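PDB 2DVZ: putative exported protein from Bordetella pertussis, which binds L-glutamate in the periplasm and probably serves as the solute receptor of a tripartite tricarboxylate-type transport system. Local coordinates for residues Ala113-Val118 with Val241-Leu246; Glu136-Pro141 with Thr166-Val171; Asn196-Met201 with Asp277-Ala282. One frame throughout, in Å; residues are numbered along the deposited sequence.

Contact 1: residues Ala113-Val118 with Val241-Leu246; sequences ANTANV and VWYGLL. With GLU (glutamic acid), chain G.
Thr115 and Tyr243 meet on one face of an antiparallel strand pair, and this is the tight half of the contact. Thr115 OG1 lies at the edge of the tyrosine ring, 3.3 Å from Tyr243 CD2, with Thr115 CB in the ring plane; a small beta-branched residue suits a place against a ring edge. Tyr243 CG is anti to its carbonyl carbon (chi1 -62°), which carries the ring along this face until OH makes a weak hydrogen bond of 2.6 Å to O of the bound glutamate. Val241 CG1 presses on Asn117 OD1 at 3.4 Å. Ala113 with Tyr243 and Thr115 with Val241 are hydrogen-bonded pairs, and the shortest of their four bonds is Val241 N to Thr115 O, 2.8 Å. The other face is looser: Asn114 OD1 only nears the edge of the Trp242 ring, 3.8 Å from Trp242 CD1, with amide and ring planes 69° apart. A water bridges this side, donating to both Asn114 OD1 and Val241 O. Beyond the pair, Trp242 packs on helix 288-307, edge-to-face with Phe291. Tyr243 leans on helix 32-48, and Thr115 OG1 is hydrogen-bonded to Ser281 OG of strand 281-283.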
loop_
_atom_site.group_PDB
_atom_site.type_symbol
_atom_site.label_atom_id
_atom_site.label_comp_id
_atom_site.label_asym_id
_atom_site.label_seq_id
_atom_site.Cartn_x
_atom_site.Cartn_y
_atom_site.Cartn_z
ATOM N N ALA A 113 -1.096 -4.119 -9.357
ATOM C CA ALA A 113 -2.514 -3.845 -9.073
ATOM C C ALA A 113 -2.716 -2.473 -8.505
ATOM O O ALA A 113 -1.890 -1.933 -7.731
ATOM C CB ALA A 113 -3.091 -4.884 -8.128
ATOM N N ASN A 114 -3.847 -1.911 -8.883
ATOM C CA ASN A 114 -4.366 -0.777 -8.192
ATOM C C ASN A 114 -5.192 -1.235 -6.993
ATOM O O ASN A 114 -5.923 -2.203 -7.084
ATOM C CB ASN A 114 -5.143 0.070 -9.175
ATOM C CG ASN A 114 -4.239 0.732 -10.176
ATOM O OD1 ASN A 114 -3.455 1.625 -9.837
ATOM N ND2 ASN A 114 -4.359 0.332 -11.423
ATOM N N THR A 115 -5.075 -0.533 -5.868
ATOM C CA THR A 115 -5.584 -1.007 -4.580
ATOM C C THR A 115 -6.306 0.074 -3.776
ATOM O O THR A 115 -5.840 1.233 -3.684
ATOM C CB THR A 115 -4.453 -1.619 -3.763
ATOM O OG1 THR A 115 -3.850 -2.659 -4.530
ATOM C CG2 THR A 115 -4.938 -2.220 -2.502
ATOM N N ALA A 116 -7.452 -0.321 -3.200
ATOM C CA ALA A 116 -8.268 0.584 -2.384
ATOM C C ALA A 116 -7.651 0.738 -1.019
ATOM O O ALA A 116 -7.090 -0.217 -0.468
ATOM C CB ALA A 116 -9.716 0.045 -2.236
ATOM N N ASN A 117 -7.752 1.950 -0.486
ATOM C CA ASN A 117 -7.522 2.183 0.930
ATOM C C ASN A 117 -8.862 2.207 1.691
ATOM O O ASN A 117 -9.946 2.270 1.080
ATOM C CB ASN A 117 -6.708 3.454 1.156
ATOM C CG ASN A 117 -5.235 3.300 0.809
ATOM O OD1 ASN A 117 -4.482 4.288 0.828
ATOM N ND2 ASN A 117 -4.807 2.084 0.511
ATOM N N VAL A 118 -8.784 2.099 3.008
ATOM C CA VAL A 118 -9.970 1.933 3.842
ATOM C C VAL A 118 -9.732 2.573 5.188
ATOM O O VAL A 118 -8.637 2.462 5.714
ATOM C CB VAL A 118 -10.364 0.426 4.020
ATOM C CG1 VAL A 118 -9.254 -0.436 4.772
ATOM C CG2 VAL A 118 -11.798 0.277 4.623
ATOM N N VAL A 241 -4.089 3.410 -3.834
ATOM C CA VAL A 241 -2.661 3.133 -3.973
ATOM C C VAL A 241 -2.452 2.039 -5.056
ATOM O O VAL A 241 -3.360 1.774 -5.882
ATOM C CB VAL A 241 -2.022 2.770 -2.591
ATOM C CG1 VAL A 241 -2.179 3.917 -1.630
ATOM C CG2 VAL A 241 -2.572 1.447 -1.999
ATOM N N TRP A 242 -1.268 1.431 -5.060
ATOM C CA TRP A 242 -0.907 0.386 -6.009
ATOM C C TRP A 242 0.316 -0.359 -5.497
ATOM O O TRP A 242 1.004 0.113 -4.574
ATOM C CB TRP A 242 -0.682 0.889 -7.467
ATOM C CG TRP A 242 0.084 2.228 -7.670
ATOM C CD1 TRP A 242 -0.397 3.321 -8.304
ATOM C CD2 TRP A 242 1.432 2.565 -7.252
ATOM N NE1 TRP A 242 0.545 4.316 -8.324
ATOM C CE2 TRP A 242 1.688 3.878 -7.706
ATOM C CE3 TRP A 242 2.449 1.875 -6.557
ATOM C CZ2 TRP A 242 2.909 4.568 -7.441
ATOM C CZ3 TRP A 242 3.687 2.564 -6.279
ATOM C CH2 TRP A 242 3.891 3.900 -6.737
ATOM N N TYR A 243 0.530 -1.537 -6.077
ATOM C CA TYR A 243 1.669 -2.399 -5.795
ATOM C C TYR A 243 2.312 -2.847 -7.102
ATOM O O TYR A 243 1.624 -3.266 -8.009
ATOM C CB TYR A 243 1.225 -3.620 -4.948
ATOM C CG TYR A 243 0.685 -3.123 -3.637
ATOM C CD1 TYR A 243 1.554 -2.898 -2.550
ATOM C CD2 TYR A 243 -0.679 -2.786 -3.500
ATOM C CE1 TYR A 243 1.075 -2.374 -1.348
ATOM C CE2 TYR A 243 -1.176 -2.290 -2.289
ATOM C CZ TYR A 243 -0.298 -2.066 -1.226
ATOM O OH TYR A 243 -0.780 -1.551 -0.042
ATOM N N GLY A 244 3.633 -2.764 -7.190
ATOM C CA GLY A 244 4.312 -3.158 -8.411
ATOM C C GLY A 244 5.702 -3.721 -8.195
ATOM O O GLY A 244 6.155 -3.889 -7.060
ATOM N N LEU A 245 6.386 -3.992 -9.306
ATOM C CA LEU A 245 7.638 -4.691 -9.267
ATOM C C LEU A 245 8.755 -3.752 -9.724
ATOM O O LEU A 245 8.613 -3.044 -10.699
ATOM C CB LEU A 245 7.560 -5.975 -10.104
ATOM C CG LEU A 245 8.717 -6.977 -9.948
ATOM C CD1 LEU A 245 8.913 -7.575 -8.509
ATOM C CD2 LEU A 245 8.523 -8.074 -10.934
ATOM N N LEU A 246 9.856 -3.764 -8.981
ATOM C CA LEU A 246 11.002 -2.882 -9.214
ATOM C C LEU A 246 12.238 -3.727 -9.322
ATOM O O LEU A 246 12.392 -4.744 -8.621
ATOM C CB LEU A 246 11.193 -1.933 -8.020
ATOM C CG LEU A 246 10.047 -0.947 -7.716
ATOM C CD1 LEU A 246 10.316 -0.191 -6.394
ATOM C CD2 LEU A 246 9.712 0.041 -8.922
HETATM N N GLU G . 1.416 1.178 3.809
HETATM C CA GLU G . 1.985 0.322 2.750
HETATM C C GLU G . 1.701 0.870 1.361
HETATM O O GLU G . 1.017 0.289 0.512
HETATM C CB GLU G . 1.551 -1.129 2.934
HETATM C CG GLU G . 1.655 -1.585 4.400
HETATM C CD GLU G . 1.940 -3.049 4.568
HETATM O OE1 GLU G . 2.083 -3.720 3.525
HETATM O OE2 GLU G . 2.052 -3.538 5.749
HETATM O OXT GLU G . 2.235 1.943 1.037
HETATM O O HOH W 1 -4.274 3.379 -7.786
#

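Contact 2: residues Glu136-Pro141 with Thr166-Val171; sequences ELKKNP and TGTDIV. With CD (cadmium ion), chain E.
Leu137 meets Thr168 and Ile170 in the apolar part of this contact. Leu137 CD2 rests 3.8 Å from Ile170 CG2, and Leu137 CB is equally close to Thr168 CG2. The threonine suits a boundary: with chi1 at 53° its methyl faces the leucine while OG1 donates to Thr166 OG1 (2.8 Å), which in turn bonds Phe162 O. Nearer the surface, Pro141 CB and Asp169 CB touch at 4.0 Å. No direct hydrogen bond joins Glu136-Pro141 to Thr166-Val171; water does the polar work. One water donates to Leu137 O and accepts from Asp169 N, a second donates to the carbonyls of Asn140 and Asp169, and a third links Lys138 NZ to Thr166 O. The long, extended lysine chain brings CE 3.3 Å from Thr166 O. Within the first segment, Asn140 ND2 folds back to Glu136 O (2.8 Å, 162°), tying the turn to the helix, while Glu136 OE1 binds cadmium at 2.3 Å together with three waters. Gly167, with positive phi, lets the chain leave helix 154-166. The two loops lead into neighbouring parallel strands; strand 145-148, helix 154-166 and strand 171-174 form a beta-alpha-beta crossover, as in the alpha/beta domains of periplasmic binding proteins.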
loop_
_atom_site.group_PDB
_atom_site.type_symbol
_atom_site.label_atom_id
_atom_site.label_comp_id
_atom_site.label_asym_id
_atom_site.label_seq_id
_atom_site.Cartn_x
_atom_site.Cartn_y
_atom_site.Cartn_z
ATOM N N GLU A 136 -18.942 11.382 16.340
ATOM C CA GLU A 136 -18.234 10.764 17.484
ATOM C C GLU A 136 -16.786 11.297 17.693
ATOM O O GLU A 136 -16.387 11.606 18.827
ATOM C CB GLU A 136 -18.245 9.228 17.331
ATOM C CG GLU A 136 -17.409 8.401 18.337
ATOM C CD GLU A 136 -17.854 8.501 19.807
ATOM O OE1 GLU A 136 -19.011 8.909 20.090
ATOM O OE2 GLU A 136 -17.035 8.154 20.708
ATOM N N LEU A 137 -16.017 11.409 16.613
ATOM C CA LEU A 137 -14.627 11.915 16.701
ATOM C C LEU A 137 -14.568 13.394 17.072
ATOM O O LEU A 137 -13.660 13.814 17.771
ATOM C CB LEU A 137 -13.884 11.714 15.372
ATOM C CG LEU A 137 -13.641 10.295 14.848
ATOM C CD1 LEU A 137 -12.840 10.391 13.560
ATOM C CD2 LEU A 137 -12.908 9.403 15.882
ATOM N N LYS A 138 -15.555 14.166 16.613
ATOM C CA LYS A 138 -15.625 15.587 16.872
ATOM C C LYS A 138 -15.957 15.873 18.320
ATOM O O LYS A 138 -15.478 16.876 18.876
ATOM C CB LYS A 138 -16.608 16.284 15.928
ATOM C CG LYS A 138 -15.973 16.549 14.573
ATOM C CD LYS A 138 -16.992 16.977 13.517
ATOM C CE LYS A 138 -16.319 17.093 12.129
ATOM N NZ LYS A 138 -17.338 17.394 11.057
ATOM N N LYS A 139 -16.752 14.975 18.918
ATOM C CA LYS A 139 -17.125 15.070 20.339
ATOM C C LYS A 139 -15.999 14.648 21.274
ATOM O O LYS A 139 -16.098 14.855 22.466
ATOM C CB LYS A 139 -18.381 14.246 20.625
ATOM C CG LYS A 139 -19.682 14.910 20.150
ATOM C CD LYS A 139 -20.819 13.947 20.097
ATOM C CE LYS A 139 -22.038 14.598 19.476
ATOM N NZ LYS A 139 -22.463 15.894 20.118
ATOM N N ASN A 140 -14.924 14.072 20.733
ATOM C CA ASN A 140 -13.873 13.514 21.540
ATOM C C ASN A 140 -12.489 13.805 20.935
ATOM O O ASN A 140 -11.732 12.872 20.706
ATOM C CB ASN A 140 -14.077 12.000 21.672
ATOM C CG ASN A 140 -15.387 11.638 22.364
ATOM O OD1 ASN A 140 -15.472 11.707 23.589
ATOM N ND2 ASN A 140 -16.413 11.224 21.583
ATOM N N PRO A 141 -12.155 15.096 20.683
ATOM C CA PRO A 141 -10.856 15.365 20.050
ATOM C C PRO A 141 -9.723 14.849 20.910
ATOM O O PRO A 141 -9.711 15.078 22.119
ATOM C CB PRO A 141 -10.799 16.914 19.963
ATOM C CG PRO A 141 -11.813 17.389 20.969
ATOM C CD PRO A 141 -12.893 16.352 20.954
ATOM N N THR A 166 -11.402 16.645 7.623
ATOM C CA THR A 166 -12.630 16.437 8.375
ATOM C C THR A 166 -12.604 17.281 9.633
ATOM O O THR A 166 -13.604 17.396 10.290
ATOM C CB THR A 166 -12.900 14.925 8.737
ATOM O OG1 THR A 166 -11.843 14.427 9.568
ATOM C CG2 THR A 166 -12.992 14.036 7.509
ATOM N N GLY A 167 -11.483 17.895 9.985
ATOM C CA GLY A 167 -11.437 18.639 11.240
ATOM C C GLY A 167 -11.567 17.718 12.451
ATOM O O GLY A 167 -12.322 17.995 13.394
ATOM N N THR A 168 -10.835 16.607 12.422
ATOM C CA THR A 168 -10.804 15.702 13.546
ATOM C C THR A 168 -9.396 15.638 14.117
ATOM O O THR A 168 -8.447 16.126 13.486
ATOM C CB THR A 168 -11.377 14.310 13.180
ATOM O OG1 THR A 168 -10.698 13.821 12.029
ATOM C CG2 THR A 168 -12.923 14.390 12.869
ATOM N N ASP A 169 -9.279 15.075 15.325
ATOM C CA ASP A 169 -8.027 15.004 16.085
ATOM C C ASP A 169 -8.008 13.624 16.677
ATOM O O ASP A 169 -8.814 13.280 17.533
ATOM C CB ASP A 169 -7.987 16.096 17.173
ATOM C CG ASP A 169 -6.812 15.958 18.159
ATOM O OD1 ASP A 169 -6.033 14.966 18.138
ATOM O OD2 ASP A 169 -6.671 16.877 18.997
ATOM N N ILE A 170 -7.083 12.822 16.168
ATOM C CA ILE A 170 -6.994 11.407 16.481
ATOM C C ILE A 170 -5.526 11.133 16.488
ATOM O O ILE A 170 -4.764 11.808 15.767
ATOM C CB ILE A 170 -7.835 10.471 15.494
ATOM C CG1 ILE A 170 -7.692 10.872 14.023
ATOM C CG2 ILE A 170 -9.309 10.676 15.727
ATOM C CD1 ILE A 170 -8.782 10.213 13.050
ATOM N N VAL A 171 -5.121 10.195 17.339
ATOM C CA VAL A 171 -3.714 10.008 17.655
ATOM C C VAL A 171 -3.091 8.868 16.873
ATOM O O VAL A 171 -3.539 7.725 16.943
ATOM C CB VAL A 171 -3.453 9.829 19.196
ATOM C CG1 VAL A 171 -1.953 9.614 19.459
ATOM C CG2 VAL A 171 -3.950 11.054 19.963
HETATM CD CD CD E . -20.212 9.275 22.006
HETATM O O HOH W 2 -18.539 8.274 23.140
HETATM O O HOH W 3 -11.829 15.327 16.811
HETATM O O HOH W 4 -16.244 17.360 8.593
HETATM O O HOH W 5 -10.428 11.627 18.763
HETATM O O HOH W 6 -22.296 10.593 20.735
HETATM O O HOH W 7 -21.485 7.148 22.298
#

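Contact 3: residues Asn196-Met201 with Asp277-Ala282; sequences NLPSSM and DDQGSA. With GLU (glutamic acid), chain G.
The carboxamide of Gln279 presents one face to Pro198, whose CB stands almost directly above Gln279 CD at 3.7 Å, while Pro198 CG leans toward the nitrogen side, 3.4 Å from Gln279 NE2. At the amide edge, NE2 points at Ser281 OG, 6° out of the amide plane, though the modelled 2.5 Å between Gln279 NE2 and Ser281 OG is doubtful; Ser281 OG is also hydrogen-bonded to Thr115 OG1 of strand 106-121. Gln279 CG occupies the position between backbone N and carbonyl carbon (chi1 73°), and the extended chain beyond it passes obliquely over the proline, Gln279 CG 3.6 Å from Pro198 CG. The pairing joins the first turn of helix 197-205 to the C-terminal end of helix 270-279, which closes in a Schellman motif at Gly280 before strand 281-283 begins. Glycine suits this corner twice over: its phi is 106°, and Leu197 CD2 lies 3.9 Å from Gly280 CA, on the side where a CB would point. Proline fits an opening helical turn, where no N-H is needed. Pro198 CA makes a CA-H...O contact of 3.4 Å with Gln279 O, and Leu197 CG approaches that oxygen too. Selenomethionine Met201, bent at chi2 and chi3, lays CG 3.5 Å from Asp278 O and brings CE to 3.6 Å from the same oxygen.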
loop_
_atom_site.group_PDB
_atom_site.type_symbol
_atom_site.label_atom_id
_atom_site.label_comp_id
_atom_site.label_asym_id
_atom_site.label_seq_id
_atom_site.Cartn_x
_atom_site.Cartn_y
_atom_site.Cartn_z
ATOM N N ASN A 196 -4.621 -0.211 3.706
ATOM C CA ASN A 196 -4.842 -0.617 2.345
ATOM C C ASN A 196 -5.782 -1.774 2.517
ATOM O O ASN A 196 -5.620 -2.592 3.416
ATOM C CB ASN A 196 -3.529 -1.070 1.654
ATOM C CG ASN A 196 -2.276 -0.223 2.079
ATOM O OD1 ASN A 196 -1.375 -0.745 2.740
ATOM N ND2 ASN A 196 -2.235 1.046 1.707
ATOM N N LEU A 197 -6.779 -1.845 1.648
ATOM C CA LEU A 197 -7.912 -2.751 1.847
ATOM C C LEU A 197 -7.580 -4.256 1.999
ATOM O O LEU A 197 -8.099 -4.884 2.914
ATOM C CB LEU A 197 -9.042 -2.431 0.827
ATOM C CG LEU A 197 -10.418 -3.138 0.928
ATOM C CD1 LEU A 197 -11.012 -3.212 2.400
ATOM C CD2 LEU A 197 -11.383 -2.501 -0.062
ATOM N N PRO A 198 -6.720 -4.839 1.131
ATOM C CA PRO A 198 -6.464 -6.289 1.244
ATOM C C PRO A 198 -6.161 -6.901 2.632
ATOM O O PRO A 198 -6.608 -8.026 2.879
ATOM C CB PRO A 198 -5.318 -6.527 0.250
ATOM C CG PRO A 198 -5.537 -5.454 -0.760
ATOM C CD PRO A 198 -5.988 -4.263 -0.016
ATOM N N SER A 199 -5.393 -6.223 3.493
ATOM C CA SER A 199 -5.050 -6.776 4.824
ATOM C C SER A 199 -6.193 -6.665 5.836
ATOM O O SER A 199 -6.294 -7.478 6.769
ATOM C CB SER A 199 -3.769 -6.147 5.422
ATOM O OG SER A 199 -3.662 -4.780 5.085
ATOM N N SER A 200 -7.040 -5.652 5.669
ATOM C CA SER A 200 -8.181 -5.489 6.528
ATOM C C SER A 200 -9.360 -6.295 6.005
ATOM O O SER A 200 -10.246 -6.626 6.764
ATOM C CB SER A 200 -8.540 -3.997 6.625
ATOM O OG SER A 200 -7.598 -3.289 7.445
HETATM N N MSE A 201 -9.380 -6.595 4.708
HETATM C CA MSE A 201 -10.513 -7.307 4.084
HETATM C C MSE A 201 -11.036 -8.555 4.799
HETATM O O MSE A 201 -12.250 -8.632 4.991
HETATM C CB MSE A 201 -10.316 -7.582 2.577
HETATM C CG MSE A 201 -11.572 -8.189 1.907
HETATM SE SE MSE A 201 -13.126 -6.890 1.891
HETATM C CE MSE A 201 -12.756 -5.962 0.204
ATOM N N ASP A 277 -9.738 -9.120 -7.019
ATOM C CA ASP A 277 -11.110 -8.679 -6.906
ATOM C C ASP A 277 -11.649 -8.788 -5.475
ATOM O O ASP A 277 -12.189 -7.805 -4.932
ATOM C CB ASP A 277 -11.979 -9.450 -7.878
ATOM C CG ASP A 277 -13.294 -8.744 -8.155
ATOM O OD1 ASP A 277 -13.245 -7.561 -8.572
ATOM O OD2 ASP A 277 -14.386 -9.357 -7.971
ATOM N N ASP A 278 -11.489 -9.960 -4.869
ATOM C CA ASP A 278 -12.007 -10.203 -3.522
ATOM C C ASP A 278 -11.353 -9.372 -2.419
ATOM O O ASP A 278 -12.003 -9.104 -1.405
ATOM C CB ASP A 278 -11.937 -11.688 -3.140
ATOM C CG ASP A 278 -12.927 -12.571 -3.941
ATOM O OD1 ASP A 278 -13.711 -12.061 -4.793
ATOM O OD2 ASP A 278 -12.904 -13.789 -3.687
ATOM N N GLN A 279 -10.093 -8.981 -2.612
ATOM C CA GLN A 279 -9.337 -8.262 -1.584
ATOM C C GLN A 279 -9.502 -6.749 -1.683
ATOM O O GLN A 279 -9.161 -6.045 -0.741
ATOM C CB GLN A 279 -7.833 -8.574 -1.656
ATOM C CG GLN A 279 -7.171 -7.939 -2.819
ATOM C CD GLN A 279 -5.697 -8.267 -2.972
ATOM O OE1 GLN A 279 -5.223 -9.391 -2.671
ATOM N NE2 GLN A 279 -4.960 -7.291 -3.502
ATOM N N GLY A 280 -9.990 -6.254 -2.823
ATOM C CA GLY A 280 -10.177 -4.827 -2.994
ATOM C C GLY A 280 -9.142 -4.184 -3.897
ATOM O O GLY A 280 -8.808 -3.034 -3.684
ATOM N N SER A 281 -8.611 -4.959 -4.859
ATOM C CA SER A 281 -7.674 -4.509 -5.877
ATOM C C SER A 281 -8.186 -4.795 -7.303
ATOM O O SER A 281 -9.197 -5.457 -7.520
ATOM C CB SER A 281 -6.307 -5.202 -5.736
ATOM O OG SER A 281 -5.772 -5.110 -4.451
ATOM N N ALA A 282 -7.444 -4.301 -8.273
ATOM C CA ALA A 282 -7.732 -4.533 -9.654
ATOM C C ALA A 282 -6.406 -4.654 -10.385
ATOM O O ALA A 282 -5.521 -3.808 -10.200
ATOM C CB ALA A 282 -8.532 -3.353 -10.220
HETATM N N GLU G . 1.416 1.178 3.809
HETATM C CA GLU G . 1.985 0.322 2.750
HETATM C C GLU G . 1.701 0.870 1.361
HETATM O O GLU G . 1.017 0.289 0.512
HETATM C CB GLU G . 1.551 -1.129 2.934
HETATM C CG GLU G . 1.655 -1.585 4.400
HETATM C CD GLU G . 1.940 -3.049 4.568
HETATM O OE1 GLU G . 2.083 -3.720 3.525
HETATM O OE2 GLU G . 2.052 -3.538 5.749
HETATM O OXT GLU G . 2.235 1.943 1.037
#

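How the contacts relate
Contacts 1 and 3 are neighbours, their centres about 10 Å apart, and both reach the bound glutamate: contact 1 through Tyr243, contact 3 through Asn196, where helix 197-205 starts. They share one sheet, strand 106-121 lying beside strand 281-283. Probable hydrogen bonds join them, Ala116 O to Leu197 N at 2.7 Å and Asn114 O to Ala282 N at 2.9 Å. Their segments alternate along the chain, so together they interlace distant parts of the sequence around the pocket. Contact 2 stands apart, its centre about 28 Å from that of contact 1 and about 27 Å from that of contact 3, away from the glutamate site and beside a cadmium ion; along the chain it is nested within the loop that contact 1 closes.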